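Local coordinates for protein putative peroxiredoxin MT2298 (Mycobacterium tuberculosis, PDB 5C04) that probably reduces hydrogen peroxide and organic hydroperoxides to water and alcohols at a reactive cysteine, with mycoredoxin as the reductant, at residues Leu34-Pro39 / Glu138-Arg143; Pro58-Asp63 / Asp147-Leu152. The protein carries 1 engineered substitution. All blocks are in the same frame, centred on the assembly; numbering follows the deposited sequence.

Interaction 1. Residues Leu34-Pro39 / Glu138-Arg143. Engineered in segment 34-39: His38 (natural residue Phe).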
loop_
_atom_site.group_PDB
_atom_site.type_symbol
_atom_site.label_atom_id
_atom_site.label_comp_id
_atom_site.label_asym_id
_atom_site.label_seq_id
_atom_site.Cartn_x
_atom_site.Cartn_y
_atom_site.Cartn_z
ATOM N N LEU A 34 19.295 -13.060 -1.057
ATOM C CA LEU A 34 18.844 -12.591 0.243
ATOM C C LEU A 34 17.447 -12.005 0.038
ATOM O O LEU A 34 17.286 -11.045 -0.736
ATOM C CB LEU A 34 19.759 -11.495 0.780
ATOM C CG LEU A 34 19.400 -10.911 2.142
ATOM C CD1 LEU A 34 19.563 -11.902 3.277
ATOM C CD2 LEU A 34 20.210 -9.651 2.400
ATOM N N LEU A 35 16.485 -12.601 0.718
ATOM C CA LEU A 35 15.081 -12.103 0.721
ATOM C C LEU A 35 14.820 -11.383 2.023
ATOM O O LEU A 35 14.864 -12.004 3.102
ATOM C CB LEU A 35 14.094 -13.261 0.613
ATOM C CG LEU A 35 14.247 -14.158 -0.619
ATOM C CD1 LEU A 35 13.216 -15.264 -0.592
ATOM C CD2 LEU A 35 14.155 -13.361 -1.906
ATOM N N VAL A 36 14.572 -10.066 1.931
ATOM C CA VAL A 36 14.305 -9.234 3.109
ATOM C C VAL A 36 12.819 -8.817 3.091
ATOM O O VAL A 36 12.428 -7.805 2.485
ATOM C CB VAL A 36 15.235 -8.000 3.180
ATOM C CG1 VAL A 36 14.971 -7.214 4.465
ATOM C CG2 VAL A 36 16.724 -8.434 3.073
ATOM N N PHE A 37 12.005 -9.620 3.749
ATOM C CA PHE A 37 10.581 -9.243 3.966
ATOM C C PHE A 37 10.534 -8.149 5.007
ATOM O O PHE A 37 11.274 -8.188 5.992
ATOM C CB PHE A 37 9.761 -10.445 4.431
ATOM C CG PHE A 37 9.546 -11.486 3.365
ATOM C CD1 PHE A 37 10.464 -12.517 3.165
ATOM C CD2 PHE A 37 8.405 -11.466 2.579
ATOM C CE1 PHE A 37 10.251 -13.495 2.197
ATOM C CE2 PHE A 37 8.180 -12.446 1.615
ATOM C CZ PHE A 37 9.108 -13.442 1.420
ATOM N N HIS A 38 9.636 -7.175 4.832
ATOM C CA HIS A 38 9.497 -6.139 5.849
ATOM C C HIS A 38 8.092 -5.555 5.829
ATOM O O HIS A 38 7.413 -5.628 4.798
ATOM C CB HIS A 38 10.562 -5.060 5.715
ATOM C CG HIS A 38 10.408 -4.232 4.503
ATOM N ND1 HIS A 38 9.755 -3.017 4.540
ATOM C CD2 HIS A 38 10.715 -4.463 3.204
ATOM C CE1 HIS A 38 9.714 -2.518 3.323
ATOM N NE2 HIS A 38 10.287 -3.361 2.498
ATOM N N PRO A 39 7.651 -5.004 6.970
ATOM C CA PRO A 39 6.310 -4.449 7.077
ATOM C C PRO A 39 5.858 -3.377 6.067
ATOM O O PRO A 39 4.930 -3.630 5.290
ATOM C CB PRO A 39 6.293 -3.902 8.508
ATOM C CG PRO A 39 7.137 -4.846 9.262
ATOM C CD PRO A 39 8.228 -5.273 8.296
ATOM N N GLU A 138 10.685 -5.361 16.290
ATOM C CA GLU A 138 12.051 -5.770 16.488
ATOM C C GLU A 138 12.918 -5.302 15.318
ATOM O O GLU A 138 12.387 -4.888 14.278
ATOM C CB GLU A 138 12.136 -7.288 16.602
ATOM C CG GLU A 138 11.499 -7.844 17.872
ATOM C CD GLU A 138 11.689 -9.341 17.970
ATOM O OE1 GLU A 138 10.937 -10.077 17.288
ATOM O OE2 GLU A 138 12.592 -9.773 18.734
ATOM N N VAL A 139 14.227 -5.342 15.508
ATOM C CA VAL A 139 15.235 -4.984 14.509
ATOM C C VAL A 139 16.169 -6.152 14.302
ATOM O O VAL A 139 16.698 -6.695 15.276
ATOM C CB VAL A 139 16.092 -3.768 14.953
ATOM C CG1 VAL A 139 17.076 -3.358 13.855
ATOM C CG2 VAL A 139 15.181 -2.636 15.321
ATOM N N ARG A 140 16.435 -6.523 13.046
ATOM C CA ARG A 140 17.292 -7.660 12.748
ATOM C C ARG A 140 18.770 -7.296 12.848
ATOM O O ARG A 140 19.141 -6.121 12.723
ATOM C CB ARG A 140 16.955 -8.223 11.368
ATOM C CG ARG A 140 15.586 -8.855 11.332
ATOM C CD ARG A 140 15.166 -9.173 9.912
ATOM N NE ARG A 140 14.626 -7.994 9.268
ATOM C CZ ARG A 140 13.853 -8.042 8.185
ATOM N NH1 ARG A 140 13.652 -9.196 7.553
ATOM N NH2 ARG A 140 13.316 -6.925 7.734
ATOM N N ASP A 141 19.594 -8.320 13.083
ATOM C CA ASP A 141 21.042 -8.208 13.117
ATOM C C ASP A 141 21.592 -8.633 11.755
ATOM O O ASP A 141 21.639 -9.817 11.425
ATOM C CB ASP A 141 21.569 -9.119 14.231
ATOM C CG ASP A 141 23.066 -9.049 14.397
ATOM O OD1 ASP A 141 23.743 -8.369 13.605
ATOM O OD2 ASP A 141 23.549 -9.704 15.350
ATOM N N GLN A 142 21.961 -7.642 10.946
ATOM C CA GLN A 142 22.389 -7.891 9.583
ATOM C C GLN A 142 23.754 -8.619 9.455
ATOM O O GLN A 142 24.071 -9.159 8.418
ATOM C CB GLN A 142 22.330 -6.605 8.752
ATOM C CG GLN A 142 20.929 -5.996 8.739
ATOM C CD GLN A 142 20.729 -4.867 7.736
ATOM O OE1 GLN A 142 21.569 -4.627 6.879
ATOM N NE2 GLN A 142 19.609 -4.166 7.851
ATOM N N ARG A 143 24.483 -8.714 10.560
ATOM C CA ARG A 143 25.676 -9.573 10.572
ATOM C C ARG A 143 25.372 -11.033 10.211
ATOM O O ARG A 143 26.168 -11.727 9.596
ATOM C CB ARG A 143 26.355 -9.555 11.948
ATOM C CG ARG A 143 26.733 -8.200 12.504
ATOM C CD ARG A 143 27.403 -8.407 13.865
ATOM N NE ARG A 143 26.526 -9.167 14.766
ATOM C CZ ARG A 143 26.917 -9.954 15.768
ATOM N NH1 ARG A 143 28.209 -10.107 16.071
ATOM N NH2 ARG A 143 25.993 -10.590 16.489
#

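Interaction 2. Residues Pro58-Asp63 / Asp147-Leu152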
loop_
_atom_site.group_PDB
_atom_site.type_symbol
_atom_site.label_atom_id
_atom_site.label_comp_id
_atom_site.label_asym_id
_atom_site.label_seq_id
_atom_site.Cartn_x
_atom_site.Cartn_y
_atom_site.Cartn_z
ATOM N N PRO A 58 27.167 -3.221 -1.465
ATOM C CA PRO A 58 28.087 -4.129 -2.160
ATOM C C PRO A 58 28.324 -5.467 -1.443
ATOM O O PRO A 58 28.773 -6.440 -2.085
ATOM C CB PRO A 58 29.366 -3.310 -2.225
ATOM C CG PRO A 58 28.910 -1.886 -2.210
ATOM C CD PRO A 58 27.784 -1.907 -1.221
ATOM N N GLU A 59 28.028 -5.542 -0.149
ATOM C CA GLU A 59 28.110 -6.797 0.597
ATOM C C GLU A 59 26.953 -7.752 0.281
ATOM O O GLU A 59 27.045 -8.945 0.523
ATOM C CB GLU A 59 28.158 -6.523 2.095
ATOM C CG GLU A 59 29.306 -5.605 2.497
ATOM C CD GLU A 59 29.386 -5.373 3.992
ATOM O OE1 GLU A 59 28.817 -6.189 4.757
ATOM O OE2 GLU A 59 30.027 -4.371 4.397
ATOM N N PHE A 60 25.865 -7.222 -0.273
ATOM C CA PHE A 60 24.669 -8.002 -0.546
ATOM C C PHE A 60 24.332 -8.180 -2.018
ATOM O O PHE A 60 23.634 -9.128 -2.373
ATOM C CB PHE A 60 23.479 -7.332 0.149
ATOM C CG PHE A 60 23.654 -7.183 1.633
ATOM C CD1 PHE A 60 23.670 -8.298 2.445
ATOM C CD2 PHE A 60 23.797 -5.944 2.212
ATOM C CE1 PHE A 60 23.835 -8.184 3.813
ATOM C CE2 PHE A 60 23.944 -5.810 3.595
ATOM C CZ PHE A 60 23.968 -6.939 4.394
ATOM N N GLU A 61 24.773 -7.240 -2.847
ATOM C CA GLU A 61 24.489 -7.248 -4.268
ATOM C C GLU A 61 25.833 -7.141 -4.959
ATOM O O GLU A 61 26.445 -6.073 -4.976
ATOM C CB GLU A 61 23.580 -6.063 -4.632
ATOM C CG GLU A 61 22.988 -6.071 -6.026
ATOM C CD GLU A 61 22.197 -4.803 -6.292
ATOM O OE1 GLU A 61 22.853 -3.750 -6.483
ATOM O OE2 GLU A 61 20.939 -4.858 -6.290
ATOM N N ASN A 62 26.275 -8.262 -5.527
ATOM C CA ASN A 62 27.628 -8.412 -6.086
ATOM C C ASN A 62 27.639 -9.608 -7.045
ATOM O O ASN A 62 26.580 -10.086 -7.430
ATOM C CB ASN A 62 28.648 -8.545 -4.945
ATOM C CG ASN A 62 28.348 -9.698 -3.998
ATOM O OD1 ASN A 62 28.090 -10.839 -4.418
ATOM N ND2 ASN A 62 28.384 -9.402 -2.699
ATOM N N ASP A 63 28.822 -10.079 -7.437
ATOM C CA ASP A 63 28.920 -11.216 -8.363
ATOM C C ASP A 63 28.330 -12.518 -7.816
ATOM O O ASP A 63 27.876 -13.358 -8.597
ATOM C CB ASP A 63 30.384 -11.458 -8.765
ATOM C CG ASP A 63 30.959 -10.336 -9.621
ATOM O OD1 ASP A 63 30.176 -9.570 -10.223
ATOM O OD2 ASP A 63 32.208 -10.239 -9.711
ATOM N N ASP A 147 26.997 -13.115 7.076
ATOM C CA ASP A 147 27.612 -14.405 7.401
ATOM C C ASP A 147 27.024 -15.549 6.586
ATOM O O ASP A 147 27.732 -16.419 6.105
ATOM C CB ASP A 147 27.444 -14.710 8.885
ATOM C CG ASP A 147 27.980 -16.069 9.253
ATOM O OD1 ASP A 147 29.221 -16.205 9.241
ATOM O OD2 ASP A 147 27.175 -17.004 9.470
ATOM N N ALA A 148 25.698 -15.547 6.438
ATOM C CA ALA A 148 25.007 -16.582 5.704
ATOM C C ALA A 148 25.415 -16.601 4.228
ATOM O O ALA A 148 25.635 -17.655 3.639
ATOM C CB ALA A 148 23.492 -16.378 5.835
ATOM N N LEU A 149 25.483 -15.411 3.631
ATOM C CA LEU A 149 25.907 -15.261 2.248
ATOM C C LEU A 149 27.363 -15.699 2.059
ATOM O O LEU A 149 27.683 -16.385 1.088
ATOM C CB LEU A 149 25.739 -13.802 1.790
ATOM C CG LEU A 149 24.295 -13.342 1.591
ATOM C CD1 LEU A 149 24.274 -11.840 1.377
ATOM C CD2 LEU A 149 23.628 -14.061 0.424
ATOM N N ALA A 150 28.228 -15.309 2.995
ATOM C CA ALA A 150 29.654 -15.651 2.934
ATOM C C ALA A 150 29.902 -17.162 2.955
ATOM O O ALA A 150 30.817 -17.657 2.290
ATOM C CB ALA A 150 30.401 -14.966 4.070
ATOM N N ALA A 151 29.080 -17.902 3.695
ATOM C CA ALA A 151 29.160 -19.367 3.724
ATOM C C ALA A 151 28.863 -20.048 2.381
ATOM O O ALA A 151 29.207 -21.214 2.184
ATOM C CB ALA A 151 28.219 -19.917 4.787
ATOM N N LEU A 152 28.213 -19.335 1.462
ATOM C CA LEU A 152 27.715 -19.931 0.225
ATOM C C LEU A 152 28.438 -19.512 -1.067
ATOM O O LEU A 152 27.978 -19.836 -2.169
ATOM C CB LEU A 152 26.231 -19.563 0.099
ATOM C CG LEU A 152 25.340 -20.178 1.170
ATOM C CD1 LEU A 152 23.989 -19.484 1.113
ATOM C CD2 LEU A 152 25.186 -21.682 0.990
#

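Interaction 1. Residues Leu34-Pro39 / Glu138-Arg143
Arg140 reaches end-on to the backbone of Phe37, and both terminal nitrogens of its guanidinium donate to one carbonyl oxygen. NH1 and NH2 of Arg140 each lie 3.0 Å from Phe37 O. Both bonds are bent, with angles of 137° and 140° at the hydrogens, as expected when one acceptor sits between two N-H groups. The oxygen lies at the guanidinium edge, slightly out of its plane. The same guanidinium is also held by Glu49, in a salt bridge at NH2, and by Thr119, in a hydrogen bond at NH1. The buried charge therefore has a carboxylate partner as well as the carbonyl.

Two apolar carbons of the strand segment also touch the guanidinium. Val36 CG1 approaches it obliquely, 3.7 Å from Arg140 NH2. CB of the engineered His38 lies near the guanidinium plane, 3.9 Å from Arg140 NH2. Further out, Trp145 packs on both Val36 and Arg140.

The loop before helix 143-150 is thus tied to the central strand 32-37 at Phe37. In this thioredoxin-fold peroxiredoxin, the chain leads from there into the active site, where the His38 side chain touches Cys46, the probable catalytic residue.

Interaction 2. Residues Pro58-Asp63 / Asp147-Leu152
The Phe60 ring meets Leu149 at its edge. Leu149 CD1 lies near the ring plane, and the closest carbon pair is Phe60 CD1 with Leu149 CD1, at 3.7 Å. This is an apolar contact made by one methyl branch of the leucine. The two side chains cross at about a right angle.

The ring reaches the helix with CG of Phe60 anti to its own carbonyl carbon (chi1 -58°). The CB of Phe60 does not itself aim at the helix, but the end of the side chain comes closer. Leu149, by contrast, has its CB directed toward the loop. Leu149 CD1 also comes within 4.1 Å of Glu59 O, the carbonyl just before Phe60. One methyl group therefore touches both the ring edge and the loop backbone. No hydrogen bond crosses between the segments.

The second flat group is the Asn62 amide, which works inside the loop. Asn62 ND2 donates to Pro58 O at 3.0 Å, and the bond is nearly straight at 169°. The carbonyl oxygen lies close to the amide plane. This bond closes the chain across Glu59, Phe60 and Glu61. The amide's other end is used too, because Asn62 OD1 accepts from the backbone N of Asp64.

Trp145 and Thr146, earlier in helix 143-150, also touch Phe60. Leu34 of strand 32-37 packs on Phe60, while Leu149 rests on Asn32 of that strand and on Val121 of strand 114-122. The contact thus joins the loop between helix 44-55 and strand 65-71 to the C-terminal helix, over neighbouring strands of the central sheet.

In the fold
The two contacts have centres 15 Å apart and touch each other. Leu34 CD2 of interaction 1 packs 3.7 Å from Phe60 CD1 of interaction 2. Their segments alternate along the chain in the order 34-39, 58-63, 138-143, 147-152. Helix 44-55 lies between the first two, and helix 143-150 begins at the end of the third and runs into the fourth. Strand 32-37 is shared: it carries one side of interaction 1, and its Leu34 meets the ring of interaction 2. Both contacts therefore join helix 143-150 and its lead-in to other parts of the thioredoxin fold. Interaction 1 adjoins the active site, whereas interaction 2 lies away from it.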